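Local coordinates for cobalamin biosynthesis protein CobN (Mycobacterium tuberculosis, PDB 7C6O) that probably serves as the large, catalytic subunit of a cobaltochelatase, which inserts cobalt into the corrin ring during cobalamin biosynthesis, at residues Ala1121-Pro1126 / Glu1166-Arg1171; Ala620-Asp625 / Gly687-Ile692. One frame throughout, in Å; residues are numbered along the deposited sequence.

Contact 1: Ala1121-Pro1126 / Glu1166-Arg1171; sequences ARVVNP and EQLTQR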
loop_
_atom_site.group_PDB
_atom_site.type_symbol
_atom_site.label_atom_id
_atom_site.label_comp_id
_atom_site.label_asym_id
_atom_site.label_seq_id
_atom_site.Cartn_x
_atom_site.Cartn_y
_atom_site.Cartn_z
ATOM N N ALA A 1121 11.161 23.489 -13.400
ATOM C CA ALA A 1121 11.373 23.572 -11.960
ATOM C C ALA A 1121 12.293 22.481 -11.428
ATOM O O ALA A 1121 12.879 22.656 -10.353
ATOM C CB ALA A 1121 10.034 23.518 -11.214
ATOM N N ARG A 1122 12.447 21.369 -12.147
ATOM C CA ARG A 1122 13.215 20.255 -11.606
ATOM C C ARG A 1122 14.182 19.665 -12.627
ATOM O O ARG A 1122 15.385 19.585 -12.362
ATOM C CB ARG A 1122 12.265 19.171 -11.082
ATOM C CG ARG A 1122 12.883 18.225 -10.055
ATOM C CD ARG A 1122 13.462 16.983 -10.707
ATOM N NE ARG A 1122 12.430 16.162 -11.336
ATOM C CZ ARG A 1122 12.680 15.144 -12.152
ATOM N NH1 ARG A 1122 13.935 14.823 -12.448
ATOM N NH2 ARG A 1122 11.677 14.451 -12.680
ATOM N N VAL A 1123 13.666 19.265 -13.795
ATOM C CA VAL A 1123 14.433 18.429 -14.721
ATOM C C VAL A 1123 15.741 19.107 -15.120
ATOM O O VAL A 1123 16.818 18.504 -15.043
ATOM C CB VAL A 1123 13.585 18.072 -15.954
ATOM C CG1 VAL A 1123 14.426 17.335 -16.984
ATOM C CG2 VAL A 1123 12.384 17.225 -15.546
ATOM N N VAL A 1124 15.671 20.362 -15.552
ATOM C CA VAL A 1124 16.863 21.104 -15.951
ATOM C C VAL A 1124 17.168 22.239 -14.974
ATOM O O VAL A 1124 17.892 23.177 -15.314
ATOM C CB VAL A 1124 16.750 21.624 -17.394
ATOM C CG1 VAL A 1124 16.693 20.460 -18.371
ATOM C CG2 VAL A 1124 15.535 22.520 -17.550
ATOM N N ASN A 1125 16.623 22.168 -13.768
ATOM C CA ASN A 1125 16.951 23.129 -12.725
ATOM C C ASN A 1125 18.376 22.877 -12.251
ATOM O O ASN A 1125 18.663 21.783 -11.747
ATOM C CB ASN A 1125 15.961 22.999 -11.568
ATOM C CG ASN A 1125 16.099 24.108 -10.545
ATOM O OD1 ASN A 1125 17.182 24.649 -10.333
ATOM N ND2 ASN A 1125 14.989 24.451 -9.899
ATOM N N PRO A 1126 19.293 23.839 -12.386
ATOM C CA PRO A 1126 20.683 23.582 -11.975
ATOM C C PRO A 1126 20.820 23.192 -10.514
ATOM O O PRO A 1126 21.762 22.471 -10.165
ATOM C CB PRO A 1126 21.395 24.909 -12.282
ATOM C CG PRO A 1126 20.303 25.932 -12.363
ATOM C CD PRO A 1126 19.109 25.204 -12.906
ATOM N N GLU A 1166 16.210 19.206 -27.035
ATOM C CA GLU A 1166 17.489 19.887 -27.213
ATOM C C GLU A 1166 18.116 20.226 -25.868
ATOM O O GLU A 1166 19.304 19.970 -25.642
ATOM C CB GLU A 1166 17.303 21.153 -28.049
ATOM C CG GLU A 1166 16.902 20.897 -29.490
ATOM C CD GLU A 1166 16.685 22.184 -30.274
ATOM O OE1 GLU A 1166 16.621 23.268 -29.656
ATOM O OE2 GLU A 1166 16.572 22.107 -31.514
ATOM N N GLN A 1167 17.327 20.801 -24.956
ATOM C CA GLN A 1167 17.866 21.180 -23.655
ATOM C C GLN A 1167 18.209 19.954 -22.821
ATOM O O GLN A 1167 19.221 19.944 -22.110
ATOM C CB GLN A 1167 16.877 22.080 -22.919
ATOM C CG GLN A 1167 16.679 23.426 -23.590
ATOM C CD GLN A 1167 17.987 24.178 -23.767
ATOM O OE1 GLN A 1167 18.775 24.301 -22.827
ATOM N NE2 GLN A 1167 18.227 24.682 -24.976
ATOM N N LEU A 1168 17.373 18.916 -22.889
ATOM C CA LEU A 1168 17.673 17.676 -22.180
ATOM C C LEU A 1168 18.990 17.078 -22.664
ATOM O O LEU A 1168 19.833 16.669 -21.856
ATOM C CB LEU A 1168 16.523 16.685 -22.364
ATOM C CG LEU A 1168 16.505 15.444 -21.473
ATOM C CD1 LEU A 1168 16.437 15.846 -20.006
ATOM C CD2 LEU A 1168 15.330 14.555 -21.843
ATOM N N THR A 1169 19.183 17.026 -23.983
ATOM C CA THR A 1169 20.406 16.454 -24.540
ATOM C C THR A 1169 21.633 17.246 -24.103
ATOM O O THR A 1169 22.645 16.669 -23.687
ATOM C CB THR A 1169 20.305 16.407 -26.067
ATOM O OG1 THR A 1169 19.206 15.571 -26.448
ATOM C CG2 THR A 1169 21.588 15.862 -26.681
ATOM N N GLN A 1170 21.557 18.576 -24.181
ATOM C CA GLN A 1170 22.716 19.401 -23.864
ATOM C C GLN A 1170 23.037 19.359 -22.373
ATOM O O GLN A 1170 24.200 19.196 -21.986
ATOM C CB GLN A 1170 22.475 20.840 -24.328
ATOM C CG GLN A 1170 23.623 21.783 -24.031
ATOM C CD GLN A 1170 24.924 21.333 -24.663
ATOM O OE1 GLN A 1170 24.942 20.831 -25.789
ATOM N NE2 GLN A 1170 26.023 21.505 -23.938
ATOM N N ARG A 1171 22.019 19.498 -21.520
ATOM C CA ARG A 1171 22.275 19.598 -20.086
ATOM C C ARG A 1171 22.710 18.262 -19.495
ATOM O O ARG A 1171 23.594 18.219 -18.632
ATOM C CB ARG A 1171 21.035 20.117 -19.355
ATOM C CG ARG A 1171 20.600 21.518 -19.760
ATOM C CD ARG A 1171 21.715 22.521 -19.551
ATOM N NE ARG A 1171 21.971 22.783 -18.138
ATOM C CZ ARG A 1171 23.087 23.338 -17.675
ATOM N NH1 ARG A 1171 24.058 23.677 -18.513
ATOM N NH2 ARG A 1171 23.236 23.545 -16.374
HETATM O O HOH W 1 20.608 23.637 -15.961
#

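Contact 2: Ala620-Asp625 / Gly687-Ile692; sequences AETYGD and GWLCEI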
loop_
_atom_site.group_PDB
_atom_site.type_symbol
_atom_site.label_atom_id
_atom_site.label_comp_id
_atom_site.label_asym_id
_atom_site.label_seq_id
_atom_site.Cartn_x
_atom_site.Cartn_y
_atom_site.Cartn_z
ATOM N N ALA A 620 12.370 25.553 -5.340
ATOM C CA ALA A 620 12.983 25.418 -6.659
ATOM C C ALA A 620 13.781 26.661 -7.036
ATOM O O ALA A 620 14.851 26.553 -7.647
ATOM C CB ALA A 620 11.912 25.135 -7.712
ATOM N N GLU A 621 13.271 27.845 -6.686
ATOM C CA GLU A 621 13.886 29.135 -7.000
ATOM C C GLU A 621 13.959 29.378 -8.506
ATOM O O GLU A 621 13.479 28.559 -9.298
ATOM C CB GLU A 621 15.280 29.243 -6.372
ATOM C CG GLU A 621 15.280 29.277 -4.848
ATOM C CD GLU A 621 14.468 30.432 -4.278
ATOM O OE1 GLU A 621 13.869 30.261 -3.194
ATOM O OE2 GLU A 621 14.424 31.511 -4.908
ATOM N N THR A 622 14.542 30.502 -8.911
ATOM C CA THR A 622 14.649 30.857 -10.319
ATOM C C THR A 622 16.101 30.835 -10.773
ATOM O O THR A 622 17.035 30.906 -9.969
ATOM C CB THR A 622 14.049 32.240 -10.597
ATOM O OG1 THR A 622 14.728 33.225 -9.808
ATOM C CG2 THR A 622 12.572 32.256 -10.261
ATOM N N TYR A 623 16.274 30.753 -12.089
ATOM C CA TYR A 623 17.587 30.683 -12.709
ATOM C C TYR A 623 17.443 31.101 -14.164
ATOM O O TYR A 623 16.347 31.066 -14.727
ATOM C CB TYR A 623 18.179 29.272 -12.618
ATOM C CG TYR A 623 17.336 28.236 -13.330
ATOM C CD1 TYR A 623 16.283 27.604 -12.680
ATOM C CD2 TYR A 623 17.582 27.902 -14.658
ATOM C CE1 TYR A 623 15.502 26.663 -13.328
ATOM C CE2 TYR A 623 16.805 26.965 -15.316
ATOM C CZ TYR A 623 15.766 26.349 -14.646
ATOM O OH TYR A 623 14.994 25.413 -15.295
ATOM N N GLY A 624 18.568 31.489 -14.761
ATOM C CA GLY A 624 18.603 31.762 -16.190
ATOM C C GLY A 624 17.542 32.750 -16.630
ATOM O O GLY A 624 17.300 33.775 -15.981
ATOM N N ASP A 625 16.880 32.432 -17.745
ATOM C CA ASP A 625 15.916 33.361 -18.321
ATOM C C ASP A 625 14.635 33.455 -17.505
ATOM O O ASP A 625 13.894 34.432 -17.650
ATOM C CB ASP A 625 15.598 32.961 -19.761
ATOM C CG ASP A 625 16.688 33.375 -20.730
ATOM O OD1 ASP A 625 17.404 34.358 -20.436
ATOM O OD2 ASP A 625 16.827 32.721 -21.785
ATOM N N GLY A 687 1.593 34.454 -11.991
ATOM C CA GLY A 687 1.220 33.261 -11.251
ATOM C C GLY A 687 2.054 32.055 -11.634
ATOM O O GLY A 687 2.444 31.260 -10.773
ATOM N N TRP A 688 2.344 31.904 -12.928
ATOM C CA TRP A 688 3.157 30.780 -13.387
ATOM C C TRP A 688 4.567 30.861 -12.824
ATOM O O TRP A 688 5.091 29.881 -12.281
ATOM C CB TRP A 688 3.187 30.744 -14.916
ATOM C CG TRP A 688 4.264 29.859 -15.477
ATOM C CD1 TRP A 688 4.270 28.494 -15.505
ATOM C CD2 TRP A 688 5.488 30.278 -16.097
ATOM N NE1 TRP A 688 5.424 28.037 -16.100
ATOM C CE2 TRP A 688 6.187 29.112 -16.473
ATOM C CE3 TRP A 688 6.060 31.525 -16.370
ATOM C CZ2 TRP A 688 7.428 29.158 -17.108
ATOM C CZ3 TRP A 688 7.293 31.569 -17.000
ATOM C CH2 TRP A 688 7.962 30.391 -17.363
ATOM N N LEU A 689 5.201 32.029 -12.949
ATOM C CA LEU A 689 6.539 32.214 -12.399
ATOM C C LEU A 689 6.555 31.963 -10.897
ATOM O O LEU A 689 7.458 31.292 -10.381
ATOM C CB LEU A 689 7.039 33.623 -12.722
ATOM C CG LEU A 689 8.272 34.128 -11.972
ATOM C CD1 LEU A 689 9.460 33.230 -12.235
ATOM C CD2 LEU A 689 8.584 35.558 -12.376
ATOM N N CYS A 690 5.554 32.481 -10.182
ATOM C CA CYS A 690 5.483 32.281 -8.740
ATOM C C CYS A 690 5.419 30.801 -8.389
ATOM O O CYS A 690 6.104 30.344 -7.468
ATOM C CB CYS A 690 4.271 33.021 -8.172
ATOM S SG CYS A 690 4.044 32.839 -6.386
ATOM N N GLU A 691 4.624 30.029 -9.131
ATOM C CA GLU A 691 4.409 28.633 -8.763
ATOM C C GLU A 691 5.629 27.767 -9.072
ATOM O O GLU A 691 5.976 26.880 -8.283
ATOM C CB GLU A 691 3.153 28.101 -9.455
ATOM C CG GLU A 691 1.875 28.690 -8.860
ATOM C CD GLU A 691 0.603 28.070 -9.410
ATOM O OE1 GLU A 691 0.659 27.442 -10.486
ATOM O OE2 GLU A 691 -0.454 28.216 -8.759
ATOM N N ILE A 692 6.306 28.006 -10.198
ATOM C CA ILE A 692 7.489 27.197 -10.489
ATOM C C ILE A 692 8.686 27.620 -9.647
ATOM O O ILE A 692 9.610 26.820 -9.450
ATOM C CB ILE A 692 7.862 27.232 -11.981
ATOM C CG1 ILE A 692 8.275 28.638 -12.414
ATOM C CG2 ILE A 692 6.708 26.709 -12.835
ATOM C CD1 ILE A 692 8.876 28.686 -13.806
HETATM O O HOH W 2 12.087 26.755 -10.903
#

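Contact 1: Ala1121-Pro1126 / Glu1166-Arg1171
Val1124, the first residue to leave helical geometry after helix 1111-1123, faces Arg1171 on helix 1162-1174 with their CA atoms 7.0 Å apart, the closest CA pair of the two segments. One residue back on the first segment, and one turn back on the second, Val1123 CG1 lies 3.9 Å from Leu1168 CD1 in one of the leucine's two conformers, a less certain touch. Val1123 CG1 is anti to its backbone N (chi1 174°), as is Leu1168 CG (chi1 -168°), from which CD1 reaches the valine, and the two side chains meet obliquely; Thr1146, Val1147 and Leu1150 of helix 1136-1157 cover the same pair. Further out, Val1124 CG1 comes within 4.3 Å of the aliphatic Arg1171 CG. A water donates to Val1124 O at 2.8 Å and accepts a weak bond from Arg1171 NH2. Val1123 O bonds the hydroxyl of Tyr1172 on the second helix. Behind the valines, Asn1125 ND2 returns to Ala1121 O at 2.8 Å, while its OD1 N-caps helix 1126-1132 at Arg1127 N. With no direct hydrogen bond between the segments, the chemistry implies apolar cohesion, Val1124 on Arg1171 included, and one water, weakly bound by the guanidinium, joining it to the first carbonyl after the helix.

Contact 2: Ala620-Asp625 / Gly687-Ile692
Leu689 is the first residue of helix segment 687-692 to touch segment 620-625: its CD1 lies 3.8 Å from Thr622 CG2. Leu689 carries CG anti to its backbone N (chi1 166°), which sends the branch out toward the threonine, and the two side chains cross at about a right angle. The hydroxyl of Thr622 is engaged with Glu630 of helix 624-642, so methyl and hydroxyl serve different partners. Leu689 also packs on Ile626, Glu630 and Leu633 of that helix, evidence that the contact continues beyond the short segment. Glu691 makes its salt bridge with Arg1117 of helix 1111-1123, which lies to another side of this helix.

Ile692 takes part mainly through its backbone. Its CD1 is laid over one face of the Trp688 ring, 3.6 Å above the plane and offset toward the rim, one turn back in the helix. Its carbonyl oxygen meets the other segment: Ile692 O is 3.3 Å from Ala620 CB, and Ala620 and Ile692 are the residues with the closest CA atoms, at 6.9 Å. Glu621 O stands 4.2 Å from Ile692 O, and a water between them donates to both, at 2.8 Å to Glu621 O and 2.9 Å to Ile692 O. Both its protons are thereby used on two acceptors that could not bond each other. Backbone hydrogen bonds of Ala620 with Val695 and of Glu621 with Lys693 add links just past the segment. The arrangement is a water-bridged junction between a helix C-terminal end and the connection from strand 617-619 to helix 624-642, within the CobN/magnesium chelatase family region.

Following the chain from its N terminus, residues 620-625 come first, and contact 2 closes a largely helical loop of 61 residues when 687-692 returns to them. Over 400 residues later 1121-1126 opens a second, shorter loop of 39 residues, also mostly helical, which 1166-1171 closes as contact 1. The loops are in series, neither nested nor crossed, yet the centres of the two contacts lie about 14 Å apart. The evidence for a direct join is a probable hydrogen bond from Asn1125 ND2 to Ala620 O at 3.1 Å and packing of Pro1126 CD on Tyr623 CG at 3.5 Å. Thus the turn between helices 1111-1123 and 1126-1132 joins the C-terminal helices to the 620-694 region.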